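Probable M18 family aminopeptidase 1 (Thermotoga maritima, PDB 2GLF) probably works as a metal-dependent aminopeptidase of the M18 family, releasing amino acids one at a time from the N-terminal end of peptides. Local coordinates at residues G70-A75 and G284-K289; N103-D108 and T203-I208; G136-N141 and I146-G151; I273-E278 and G401-F406. All blocks are in the same frame, centred on the assembly; numbering follows the deposited sequence.

Interaction 1 of 4, residues G70-A75 and G284-K289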
loop_
_atom_site.group_PDB
_atom_site.type_symbol
_atom_site.label_atom_id
_atom_site.label_comp_id
_atom_site.label_asym_id
_atom_site.label_seq_id
_atom_site.Cartn_x
_atom_site.Cartn_y
_atom_site.Cartn_z
ATOM N N GLY A 70 -27.880 -39.716 24.792
ATOM C CA GLY A 70 -26.810 -39.621 25.764
ATOM C C GLY A 70 -26.148 -38.268 25.637
ATOM O O GLY A 70 -25.109 -38.019 26.240
ATOM N N LYS A 71 -26.762 -37.390 24.850
ATOM C CA LYS A 71 -26.230 -36.053 24.633
ATOM C C LYS A 71 -27.289 -34.978 24.840
ATOM O O LYS A 71 -26.984 -33.794 24.863
ATOM C CB LYS A 71 -25.657 -35.943 23.220
ATOM C CG LYS A 71 -24.507 -36.888 22.942
ATOM C CD LYS A 71 -24.043 -36.757 21.507
ATOM C CE LYS A 71 -22.878 -37.678 21.228
ATOM N NZ LYS A 71 -22.376 -37.557 19.828
ATOM N N ALA A 72 -28.538 -35.392 24.983
ATOM C CA ALA A 72 -29.618 -34.443 25.197
ATOM C C ALA A 72 -30.598 -35.067 26.172
ATOM O O ALA A 72 -30.711 -36.288 26.253
ATOM C CB ALA A 72 -30.303 -34.130 23.885
ATOM N N ILE A 73 -31.312 -34.243 26.922
ATOM C CA ILE A 73 -32.254 -34.789 27.875
ATOM C C ILE A 73 -33.302 -33.764 28.289
ATOM O O ILE A 73 -32.981 -32.653 28.710
ATOM C CB ILE A 73 -31.504 -35.323 29.115
ATOM C CG1 ILE A 73 -32.477 -36.016 30.064
ATOM C CG2 ILE A 73 -30.770 -34.186 29.808
ATOM C CD1 ILE A 73 -31.804 -36.620 31.279
ATOM N N ALA A 74 -34.562 -34.145 28.139
ATOM C CA ALA A 74 -35.674 -33.280 28.498
ATOM C C ALA A 74 -36.341 -33.838 29.756
ATOM O O ALA A 74 -36.591 -35.036 29.861
ATOM C CB ALA A 74 -36.670 -33.214 27.349
ATOM N N ALA A 75 -36.612 -32.965 30.717
ATOM C CA ALA A 75 -37.245 -33.388 31.956
ATOM C C ALA A 75 -38.521 -32.600 32.184
ATOM O O ALA A 75 -38.510 -31.372 32.151
ATOM C CB ALA A 75 -36.300 -33.183 33.125
ATOM N N GLY A 284 -28.314 -31.605 13.850
ATOM C CA GLY A 284 -28.119 -32.962 14.331
ATOM C C GLY A 284 -29.327 -33.593 15.004
ATOM O O GLY A 284 -30.372 -32.960 15.146
ATOM N N ASN A 285 -29.172 -34.855 15.405
ATOM C CA ASN A 285 -30.216 -35.619 16.084
ATOM C C ASN A 285 -30.657 -34.880 17.328
ATOM O O ASN A 285 -31.846 -34.831 17.656
ATOM C CB ASN A 285 -29.679 -36.985 16.479
ATOM C CG ASN A 285 -29.263 -37.789 15.288
ATOM O OD1 ASN A 285 -30.084 -38.108 14.429
ATOM N ND2 ASN A 285 -27.983 -38.115 15.212
ATOM N N THR A 286 -29.686 -34.323 18.036
ATOM C CA THR A 286 -29.995 -33.558 19.221
ATOM C C THR A 286 -29.916 -32.084 18.846
ATOM O O THR A 286 -29.672 -31.736 17.693
ATOM C CB THR A 286 -29.016 -33.840 20.360
ATOM O OG1 THR A 286 -28.419 -32.604 20.774
ATOM C CG2 THR A 286 -27.943 -34.841 19.931
ATOM N N GLY A 287 -30.119 -31.212 19.820
ATOM C CA GLY A 287 -30.081 -29.795 19.521
ATOM C C GLY A 287 -31.484 -29.312 19.214
ATOM O O GLY A 287 -32.326 -30.101 18.786
ATOM N N ALA A 288 -31.752 -28.030 19.454
ATOM C CA ALA A 288 -33.073 -27.479 19.181
ATOM C C ALA A 288 -33.324 -27.752 17.708
ATOM O O ALA A 288 -32.370 -27.901 16.948
ATOM C CB ALA A 288 -33.081 -25.990 19.459
ATOM N N LYS A 289 -34.575 -27.841 17.286
ATOM C CA LYS A 289 -34.813 -28.108 15.876
ATOM C C LYS A 289 -34.237 -29.488 15.545
ATOM O O LYS A 289 -33.308 -29.608 14.751
ATOM C CB LYS A 289 -34.121 -27.020 15.046
ATOM C CG LYS A 289 -34.037 -27.281 13.560
ATOM C CD LYS A 289 -32.600 -27.149 13.071
ATOM C CE LYS A 289 -32.035 -25.766 13.344
ATOM N NZ LYS A 289 -30.694 -25.596 12.726
#
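Ala72 meets Thr286 side chain to side chain: the methyl CB of Ala72 faces CB of Thr286 at 3.8 Å and lies 3.9 Å from OG1 of the same threonine. Another branch of the threonine, its CG2 methyl, comes within 4.2 Å of CB of Lys71, so the branched side chain fits against two successive residues without any hydrogen bond between the segments. Alanine suits this place because its single methyl lets the backbones come near, with CA of Ala72 and CA of Thr286 6.1 Å apart. Threonine offers carbon to these neighbours while its hydroxyl makes a weak hydrogen bond with the backbone N of Asp276.

Only the base of Lys71 belongs to the packing. With CG turned anti to the carbonyl carbon (chi1 -62°) and the rest of the chain extended, the ammonium is carried away from Thr286 to a salt bridge with Glu224 and a hydrogen bond to His369 of the second subunit. That same histidine packs on Thr286. The arrangement belongs to the strand ends of the central mixed sheet: the lead-in to strand 73-77 is met by the loop that follows its neighbour, strand 270-275, close to where a second subunit docks.

Interaction 2 of 4, residues N103-D108 and T203-I208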
loop_
_atom_site.group_PDB
_atom_site.type_symbol
_atom_site.label_atom_id
_atom_site.label_comp_id
_atom_site.label_asym_id
_atom_site.label_seq_id
_atom_site.Cartn_x
_atom_site.Cartn_y
_atom_site.Cartn_z
ATOM N N ASN A 103 -8.651 -40.271 12.756
ATOM C CA ASN A 103 -7.356 -40.941 12.889
ATOM C C ASN A 103 -6.462 -39.893 13.535
ATOM O O ASN A 103 -5.652 -39.263 12.859
ATOM C CB ASN A 103 -6.777 -41.333 11.531
ATOM C CG ASN A 103 -7.680 -42.263 10.757
ATOM O OD1 ASN A 103 -8.176 -43.251 11.291
ATOM N ND2 ASN A 103 -7.889 -41.956 9.485
ATOM N N PRO A 104 -6.606 -39.695 14.859
ATOM C CA PRO A 104 -5.838 -38.719 15.634
ATOM C C PRO A 104 -4.366 -39.026 15.885
ATOM O O PRO A 104 -3.564 -38.108 16.035
ATOM C CB PRO A 104 -6.624 -38.638 16.936
ATOM C CG PRO A 104 -7.016 -40.064 17.139
ATOM C CD PRO A 104 -7.481 -40.482 15.750
ATOM N N LEU A 105 -4.001 -40.301 15.928
ATOM C CA LEU A 105 -2.617 -40.640 16.212
ATOM C C LEU A 105 -1.660 -40.617 15.021
ATOM O O LEU A 105 -1.813 -41.383 14.060
ATOM C CB LEU A 105 -2.539 -42.010 16.881
ATOM C CG LEU A 105 -1.671 -42.135 18.139
ATOM C CD1 LEU A 105 -1.329 -43.609 18.331
ATOM C CD2 LEU A 105 -0.395 -41.308 18.020
ATOM N N ILE A 106 -0.671 -39.728 15.107
ATOM C CA ILE A 106 0.365 -39.587 14.087
ATOM C C ILE A 106 1.677 -39.417 14.841
ATOM O O ILE A 106 1.668 -39.156 16.046
ATOM C CB ILE A 106 0.169 -38.323 13.222
ATOM C CG1 ILE A 106 0.525 -37.070 14.032
ATOM C CG2 ILE A 106 -1.262 -38.227 12.766
ATOM C CD1 ILE A 106 0.491 -35.783 13.227
ATOM N N GLU A 107 2.797 -39.574 14.141
ATOM C CA GLU A 107 4.103 -39.375 14.757
ATOM C C GLU A 107 4.888 -38.388 13.913
ATOM O O GLU A 107 4.866 -38.463 12.689
ATOM C CB GLU A 107 4.899 -40.675 14.861
ATOM C CG GLU A 107 6.253 -40.441 15.542
ATOM C CD GLU A 107 7.084 -41.696 15.734
ATOM O OE1 GLU A 107 6.556 -42.677 16.302
ATOM O OE2 GLU A 107 8.272 -41.692 15.333
ATOM N N ASP A 108 5.575 -37.457 14.565
ATOM C CA ASP A 108 6.373 -36.463 13.852
ATOM C C ASP A 108 7.573 -36.057 14.694
ATOM O O ASP A 108 7.436 -35.744 15.875
ATOM C CB ASP A 108 5.537 -35.227 13.532
ATOM C CG ASP A 108 6.055 -34.480 12.321
ATOM O OD1 ASP A 108 5.691 -33.298 12.142
ATOM O OD2 ASP A 108 6.820 -35.084 11.539
ATOM N N THR A 203 3.826 -46.294 17.983
ATOM C CA THR A 203 3.668 -47.700 18.337
ATOM C C THR A 203 3.629 -47.885 19.853
ATOM O O THR A 203 2.814 -48.651 20.376
ATOM C CB THR A 203 4.833 -48.545 17.765
ATOM O OG1 THR A 203 4.827 -48.458 16.335
ATOM C CG2 THR A 203 4.702 -50.002 18.184
ATOM N N ASN A 204 4.515 -47.186 20.554
ATOM C CA ASN A 204 4.558 -47.293 22.002
ATOM C C ASN A 204 3.229 -46.819 22.582
ATOM O O ASN A 204 2.629 -47.496 23.418
ATOM C CB ASN A 204 5.694 -46.457 22.574
ATOM C CG ASN A 204 5.926 -46.743 24.037
ATOM O OD1 ASN A 204 6.294 -47.856 24.407
ATOM N ND2 ASN A 204 5.698 -45.746 24.886
ATOM N N VAL A 205 2.774 -45.650 22.137
ATOM C CA VAL A 205 1.505 -45.109 22.604
ATOM C C VAL A 205 0.393 -46.120 22.316
ATOM O O VAL A 205 -0.432 -46.415 23.185
ATOM C CB VAL A 205 1.186 -43.786 21.898
ATOM C CG1 VAL A 205 -0.268 -43.385 22.134
ATOM C CG2 VAL A 205 2.114 -42.720 22.408
ATOM N N LEU A 206 0.383 -46.654 21.096
ATOM C CA LEU A 206 -0.628 -47.633 20.705
ATOM C C LEU A 206 -0.611 -48.855 21.602
ATOM O O LEU A 206 -1.658 -49.434 21.887
ATOM C CB LEU A 206 -0.421 -48.070 19.258
ATOM C CG LEU A 206 -1.018 -47.142 18.205
ATOM C CD1 LEU A 206 -0.694 -47.680 16.832
ATOM C CD2 LEU A 206 -2.527 -47.035 18.403
ATOM N N LYS A 207 0.583 -49.245 22.037
ATOM C CA LYS A 207 0.744 -50.395 22.913
ATOM C C LYS A 207 0.176 -50.068 24.288
ATOM O O LYS A 207 -0.547 -50.869 24.881
ATOM C CB LYS A 207 2.221 -50.759 23.014
ATOM C CG LYS A 207 2.527 -51.904 23.953
ATOM C CD LYS A 207 3.770 -52.638 23.487
ATOM C CE LYS A 207 4.448 -53.343 24.631
ATOM N NZ LYS A 207 4.923 -52.344 25.619
ATOM N N ILE A 208 0.500 -48.886 24.794
ATOM C CA ILE A 208 -0.011 -48.465 26.084
ATOM C C ILE A 208 -1.534 -48.489 25.993
ATOM O O ILE A 208 -2.208 -49.044 26.858
ATOM C CB ILE A 208 0.464 -47.035 26.426
ATOM C CG1 ILE A 208 1.975 -47.039 26.633
ATOM C CG2 ILE A 208 -0.254 -46.507 27.666
ATOM C CD1 ILE A 208 2.557 -45.667 26.858
#
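Helix packing on an antiparallel sheet brings Leu105 of strand 97-108 against Val205 and Leu206 of helix 200-213. One methyl, CD1 of Leu105, does the touching. It lies 3.5 Å from CG and 3.6 Å from CD2 of Leu206, and 4.0 Å from CG1 of Val205, and so fits between consecutive residues of the helix. Leu105 and Leu206 run past one another in opposite directions, so the end of Leu105 lies against CG and CD2 of Leu206. Val205 holds CG1 anti to its own backbone N (chi1 167°), and this is the branch that reaches the leucine. Leucine is well suited to the strand position, since the two leucines together span the 8.5 Å between their CA atoms, while a beta-branched valine gives the helix a compact apolar surface.

Polar groups flank this apolar centre. OE1 of Glu107 accepts a hydrogen bond from the backbone N of Lys202 at the start of the helix, and NZ of Lys202 in turn bonds to the carbonyl O of Leu105. The helix thus lies over strand 97-108 and also touches the adjoining strand 111-119, where Val205 packs on Ala112, while Asn204 and Ile208 pack on Asp239 of the third subunit.

Interaction 3 of 4, residues G136-N141 and I146-G151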
loop_
_atom_site.group_PDB
_atom_site.type_symbol
_atom_site.label_atom_id
_atom_site.label_comp_id
_atom_site.label_asym_id
_atom_site.label_seq_id
_atom_site.Cartn_x
_atom_site.Cartn_y
_atom_site.Cartn_z
ATOM N N GLY A 136 -14.277 -38.963 26.584
ATOM C CA GLY A 136 -15.081 -39.462 25.488
ATOM C C GLY A 136 -15.401 -40.940 25.540
ATOM O O GLY A 136 -15.531 -41.524 26.615
ATOM N N VAL A 137 -15.527 -41.544 24.363
ATOM C CA VAL A 137 -15.854 -42.954 24.264
ATOM C C VAL A 137 -15.403 -43.550 22.921
ATOM O O VAL A 137 -15.337 -42.849 21.913
ATOM C CB VAL A 137 -17.375 -43.153 24.453
ATOM C CG1 VAL A 137 -18.139 -42.300 23.460
ATOM C CG2 VAL A 137 -17.730 -44.614 24.283
ATOM N N LEU A 138 -15.079 -44.841 22.926
ATOM C CA LEU A 138 -14.637 -45.540 21.724
ATOM C C LEU A 138 -15.316 -46.911 21.684
ATOM O O LEU A 138 -15.496 -47.548 22.722
ATOM C CB LEU A 138 -13.115 -45.754 21.746
ATOM C CG LEU A 138 -12.124 -44.615 22.035
ATOM C CD1 LEU A 138 -10.729 -45.212 22.199
ATOM C CD2 LEU A 138 -12.137 -43.569 20.919
ATOM N N PHE A 139 -15.695 -47.366 20.492
ATOM C CA PHE A 139 -16.323 -48.674 20.357
ATOM C C PHE A 139 -15.391 -49.599 19.592
ATOM O O PHE A 139 -14.836 -49.213 18.561
ATOM C CB PHE A 139 -17.654 -48.563 19.613
ATOM C CG PHE A 139 -18.695 -47.781 20.351
ATOM C CD1 PHE A 139 -18.766 -46.403 20.225
ATOM C CD2 PHE A 139 -19.589 -48.423 21.198
ATOM C CE1 PHE A 139 -19.715 -45.670 20.938
ATOM C CE2 PHE A 139 -20.539 -47.703 21.915
ATOM C CZ PHE A 139 -20.603 -46.325 21.786
ATOM N N LYS A 140 -15.204 -50.813 20.100
ATOM C CA LYS A 140 -14.339 -51.784 19.435
ATOM C C LYS A 140 -15.106 -52.252 18.200
ATOM O O LYS A 140 -16.275 -51.896 18.020
ATOM C CB LYS A 140 -14.058 -52.975 20.362
ATOM C CG LYS A 140 -13.702 -52.583 21.788
ATOM C CD LYS A 140 -12.215 -52.335 21.968
ATOM C CE LYS A 140 -11.509 -53.613 22.407
ATOM N NZ LYS A 140 -11.974 -54.110 23.747
ATOM N N ASN A 141 -14.466 -53.048 17.352
ATOM C CA ASN A 141 -15.145 -53.529 16.157
ATOM C C ASN A 141 -16.256 -54.507 16.526
ATOM O O ASN A 141 -17.156 -54.765 15.730
ATOM C CB ASN A 141 -14.157 -54.214 15.215
ATOM C CG ASN A 141 -14.731 -54.419 13.830
ATOM O OD1 ASN A 141 -15.829 -54.949 13.672
ATOM N ND2 ASN A 141 -13.986 -54.002 12.813
ATOM N N ILE A 146 -16.225 -48.398 25.204
ATOM C CA ILE A 146 -15.108 -48.091 26.094
ATOM C C ILE A 146 -15.051 -46.615 26.467
ATOM O O ILE A 146 -14.907 -45.751 25.609
ATOM C CB ILE A 146 -13.761 -48.493 25.446
ATOM C CG1 ILE A 146 -13.732 -50.006 25.224
ATOM C CG2 ILE A 146 -12.597 -48.063 26.330
ATOM C CD1 ILE A 146 -12.422 -50.530 24.686
ATOM N N GLU A 147 -15.160 -46.334 27.759
ATOM C CA GLU A 147 -15.121 -44.962 28.243
ATOM C C GLU A 147 -13.684 -44.471 28.451
ATOM O O GLU A 147 -12.788 -45.247 28.789
ATOM C CB GLU A 147 -15.913 -44.847 29.550
ATOM C CG GLU A 147 -17.005 -43.794 29.509
ATOM C CD GLU A 147 -17.873 -43.796 30.752
ATOM O OE1 GLU A 147 -17.342 -43.557 31.859
ATOM O OE2 GLU A 147 -19.091 -44.039 30.621
ATOM N N ILE A 148 -13.476 -43.173 28.244
ATOM C CA ILE A 148 -12.159 -42.571 28.396
ATOM C C ILE A 148 -12.197 -41.305 29.250
ATOM O O ILE A 148 -12.952 -40.372 28.967
ATOM C CB ILE A 148 -11.544 -42.224 27.015
ATOM C CG1 ILE A 148 -11.294 -43.507 26.222
ATOM C CG2 ILE A 148 -10.221 -41.481 27.190
ATOM C CD1 ILE A 148 -10.321 -44.439 26.890
ATOM N N HIS A 149 -11.374 -41.291 30.295
ATOM C CA HIS A 149 -11.265 -40.151 31.198
ATOM C C HIS A 149 -9.836 -40.052 31.705
ATOM O O HIS A 149 -9.497 -40.598 32.749
ATOM C CB HIS A 149 -12.224 -40.312 32.370
ATOM C CG HIS A 149 -13.655 -40.418 31.955
ATOM N ND1 HIS A 149 -14.364 -39.349 31.451
ATOM C CD2 HIS A 149 -14.501 -41.473 31.935
ATOM C CE1 HIS A 149 -15.586 -39.741 31.140
ATOM N NE2 HIS A 149 -15.695 -41.026 31.424
ATOM N N ILE A 150 -8.994 -39.359 30.949
ATOM C CA ILE A 150 -7.601 -39.194 31.322
ATOM C C ILE A 150 -7.311 -37.725 31.586
ATOM O O ILE A 150 -7.641 -36.873 30.768
ATOM C CB ILE A 150 -6.686 -39.690 30.214
ATOM C CG1 ILE A 150 -7.164 -41.067 29.743
ATOM C CG2 ILE A 150 -5.258 -39.766 30.725
ATOM C CD1 ILE A 150 -6.348 -41.652 28.623
ATOM N N GLY A 151 -6.692 -37.443 32.731
ATOM C CA GLY A 151 -6.375 -36.077 33.122
ATOM C C GLY A 151 -7.373 -35.675 34.186
ATOM O O GLY A 151 -7.246 -34.645 34.855
#
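Gly136, Val137 and Leu138 run antiparallel to Ile148, Glu147 and Ile146, the short strand axes making an angle of 147° that reflects a marked twist. Gly136 and Ile148 form one hydrogen-bonded pair, N of Gly136 to O of Ile148 at 3.1 Å; the return bond, from N of Ile148 to O of Gly136, approaches from well above the carbonyl plane, 50° out of it. At the backbone angles of Gly136 a CB would jam against the preceding carbonyl O, so glycine suits the position. Leu138 and Ile146 form the other such pair, with N of Leu138 bonded to O of Ile146 at 2.8 Å and N of Ile146 to O of Leu138 at 2.7 Å. Between them Val137 and Glu147 are a non-hydrogen-bonded pair, where CA of Val137 makes a CA-H...O contact with O of Ile146.

Together the strands are a beta hairpin at the margin of a six-stranded antiparallel sheet, strand 145-150 being outermost within this chain. On one face lie Leu138, Ile146 and Ile148: CD1 of Leu138 is 4.4 Å from CG1 of Ile148, and both isoleucines touch Tyr213 of helix 200-213. The aliphatic chain of Lys140, kinked at three successive bonds, crosses Ile146 obliquely, its CD nearest to CD1 of the isoleucine. Glu147 lies on the other face with Val137, and its OE1 accepts from NE2 of His149 at 3.1 Å. The oxygen lies in the imidazole plane, but the N-H comes in well out of the carboxylate plane. ND1 of His149 bonds to ND1 of His135, which should restrain the ring's rotation.

Interaction 4 of 4, residues I273-E278 and G401-F406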
loop_
_atom_site.group_PDB
_atom_site.type_symbol
_atom_site.label_atom_id
_atom_site.label_comp_id
_atom_site.label_asym_id
_atom_site.label_seq_id
_atom_site.Cartn_x
_atom_site.Cartn_y
_atom_site.Cartn_z
ATOM N N ILE A 273 -35.398 -28.555 29.054
ATOM C CA ILE A 273 -34.796 -29.354 27.994
ATOM C C ILE A 273 -33.337 -28.939 27.804
ATOM O O ILE A 273 -33.008 -27.754 27.782
ATOM C CB ILE A 273 -35.560 -29.183 26.690
ATOM C CG1 ILE A 273 -37.029 -29.498 26.936
ATOM C CG2 ILE A 273 -35.023 -30.131 25.633
ATOM C CD1 ILE A 273 -37.918 -29.060 25.809
ATOM N N PHE A 274 -32.465 -29.932 27.677
ATOM C CA PHE A 274 -31.041 -29.693 27.524
ATOM C C PHE A 274 -30.550 -30.171 26.167
ATOM O O PHE A 274 -30.559 -31.371 25.891
ATOM C CB PHE A 274 -30.301 -30.427 28.634
ATOM C CG PHE A 274 -30.662 -29.956 30.014
ATOM C CD1 PHE A 274 -30.907 -30.864 31.026
ATOM C CD2 PHE A 274 -30.708 -28.603 30.312
ATOM C CE1 PHE A 274 -31.190 -30.428 32.320
ATOM C CE2 PHE A 274 -30.988 -28.164 31.600
ATOM C CZ PHE A 274 -31.229 -29.079 32.605
ATOM N N PHE A 275 -30.113 -29.239 25.322
ATOM C CA PHE A 275 -29.641 -29.607 23.991
ATOM C C PHE A 275 -28.136 -29.636 23.818
ATOM O O PHE A 275 -27.386 -29.093 24.621
ATOM C CB PHE A 275 -30.235 -28.677 22.937
ATOM C CG PHE A 275 -31.733 -28.719 22.869
ATOM C CD1 PHE A 275 -32.501 -27.825 23.610
ATOM C CD2 PHE A 275 -32.380 -29.652 22.060
ATOM C CE1 PHE A 275 -33.892 -27.857 23.542
ATOM C CE2 PHE A 275 -33.773 -29.693 21.984
ATOM C CZ PHE A 275 -34.533 -28.794 22.725
ATOM N N ASP A 276 -27.720 -30.284 22.739
ATOM C CA ASP A 276 -26.318 -30.439 22.364
ATOM C C ASP A 276 -26.214 -29.797 20.970
ATOM O O ASP A 276 -27.234 -29.546 20.332
ATOM C CB ASP A 276 -25.997 -31.955 22.368
ATOM C CG ASP A 276 -24.839 -32.358 21.447
ATOM O OD1 ASP A 276 -25.088 -33.184 20.535
ATOM O OD2 ASP A 276 -23.686 -31.898 21.632
ATOM N N LYS A 277 -25.005 -29.481 20.519
ATOM C CA LYS A 277 -24.821 -28.891 19.192
ATOM C C LYS A 277 -25.203 -27.417 19.011
ATOM O O LYS A 277 -25.167 -26.915 17.894
ATOM C CB LYS A 277 -25.572 -29.719 18.136
ATOM C CG LYS A 277 -24.768 -30.836 17.480
ATOM C CD LYS A 277 -24.141 -31.752 18.509
ATOM C CE LYS A 277 -23.492 -32.981 17.884
ATOM N NZ LYS A 277 -22.296 -32.649 17.066
ATOM N N GLU A 278 -25.569 -26.711 20.076
ATOM C CA GLU A 278 -25.934 -25.303 19.907
ATOM C C GLU A 278 -24.729 -24.488 19.446
ATOM O O GLU A 278 -24.858 -23.628 18.574
ATOM C CB GLU A 278 -26.467 -24.711 21.211
ATOM C CG GLU A 278 -25.553 -23.664 21.834
ATOM C CD GLU A 278 -25.688 -22.289 21.220
ATOM O OE1 GLU A 278 -24.874 -21.402 21.569
ATOM O OE2 GLU A 278 -26.610 -22.092 20.402
ATOM N N GLY A 401 -27.177 -14.783 18.522
ATOM C CA GLY A 401 -28.089 -15.828 18.102
ATOM C C GLY A 401 -28.096 -17.004 19.061
ATOM O O GLY A 401 -27.087 -17.689 19.215
ATOM N N THR A 402 -29.230 -17.228 19.718
ATOM C CA THR A 402 -29.370 -18.338 20.655
ATOM C C THR A 402 -30.418 -19.296 20.108
ATOM O O THR A 402 -30.950 -19.080 19.018
ATOM C CB THR A 402 -29.824 -17.865 22.041
ATOM O OG1 THR A 402 -31.067 -17.171 21.915
ATOM C CG2 THR A 402 -28.790 -16.939 22.658
ATOM N N ILE A 403 -30.726 -20.343 20.868
ATOM C CA ILE A 403 -31.701 -21.327 20.418
ATOM C C ILE A 403 -33.150 -20.863 20.564
ATOM O O ILE A 403 -34.075 -21.539 20.109
ATOM C CB ILE A 403 -31.519 -22.670 21.154
ATOM C CG1 ILE A 403 -31.962 -22.556 22.610
ATOM C CG2 ILE A 403 -30.066 -23.088 21.086
ATOM C CD1 ILE A 403 -31.985 -23.895 23.334
ATOM N N ALA A 404 -33.340 -19.703 21.182
ATOM C CA ALA A 404 -34.676 -19.164 21.377
ATOM C C ALA A 404 -35.472 -19.170 20.077
ATOM O O ALA A 404 -36.615 -19.624 20.044
ATOM C CB ALA A 404 -34.595 -17.746 21.932
ATOM N N LYS A 405 -34.866 -18.675 19.004
ATOM C CA LYS A 405 -35.543 -18.617 17.709
ATOM C C LYS A 405 -36.271 -19.917 17.317
ATOM O O LYS A 405 -37.412 -19.882 16.848
ATOM C CB LYS A 405 -34.542 -18.250 16.608
ATOM C CG LYS A 405 -33.508 -19.327 16.334
ATOM C CD LYS A 405 -32.713 -19.043 15.068
ATOM C CE LYS A 405 -31.801 -17.837 15.221
ATOM N NZ LYS A 405 -30.958 -17.660 14.009
ATOM N N PHE A 406 -35.607 -21.054 17.512
ATOM C CA PHE A 406 -36.170 -22.351 17.155
ATOM C C PHE A 406 -37.479 -22.680 17.850
ATOM O O PHE A 406 -38.362 -23.312 17.264
ATOM C CB PHE A 406 -35.157 -23.457 17.437
ATOM C CG PHE A 406 -33.847 -23.254 16.745
ATOM C CD1 PHE A 406 -33.807 -22.981 15.377
ATOM C CD2 PHE A 406 -32.650 -23.313 17.459
ATOM C CE1 PHE A 406 -32.596 -22.766 14.726
ATOM C CE2 PHE A 406 -31.428 -23.099 16.817
ATOM C CZ PHE A 406 -31.402 -22.823 15.445
#
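The ring of Phe275 is met obliquely by the CD1 methyl of Ile403, which lies 4.0 Å from CD1 of the ring, and the ring of Phe407 adjoins it with its plane at about 65°. A second flat group, the ring of Phe406, has CG of Lys405 over the centre of one face at 3.7 Å. The third is the carboxylate of Glu278: its OE2 approaches CG2 of Ile403 at 3.7 Å, and the two side chains cross at about a right angle.

Ile403 therefore serves both neighbours with separate branches. Its CG1 sits between the backbone N and the carbonyl carbon (chi1 71°), sending CD1 to the aromatic ring and leaving CG2 for the glutamate. A branched aliphatic residue suits this spot, since its two apolar branches can touch ring and acid at once. Just before it, OG1 of Thr402 accepts a weak capping bond from N of Ala404 and is hydrogen-bonded to Asp416.

The side chain of Glu278 touches His92 and Asp326 and comes about 4 Å from a bound manganese ion; the next residue, Glu279, is a manganese ligand. Glu278 is probably the general base, as in related enzymes. The contact is part of the wall of a two-metal site sharing Asp249, assembled mostly from strands of the central mixed sheet and the loops after them, as in other zinc exopeptidases.

Overall arrangement
From the N terminus, residues 70-75 open interaction 1, the longest loop of the four, completed at 284-289. Within its span, 103-108 opens interaction 2, and the hairpin of interaction 3 forms and closes before 203-208 completes that helix-to-sheet contact. Interactions 2 and 3 thus share the six-stranded antiparallel sheet, their centres about 15 Å apart. Interaction 4 opens at 273-278, before interaction 1 has closed, and ends at 401-406, so these two cross. They also touch, through neighbouring strands 73-77 and 270-275 of the central mixed sheet, with interaction 4 extending from the sheet to the metal site, while interaction 2 lies about 37 Å from interaction 4, centre to centre.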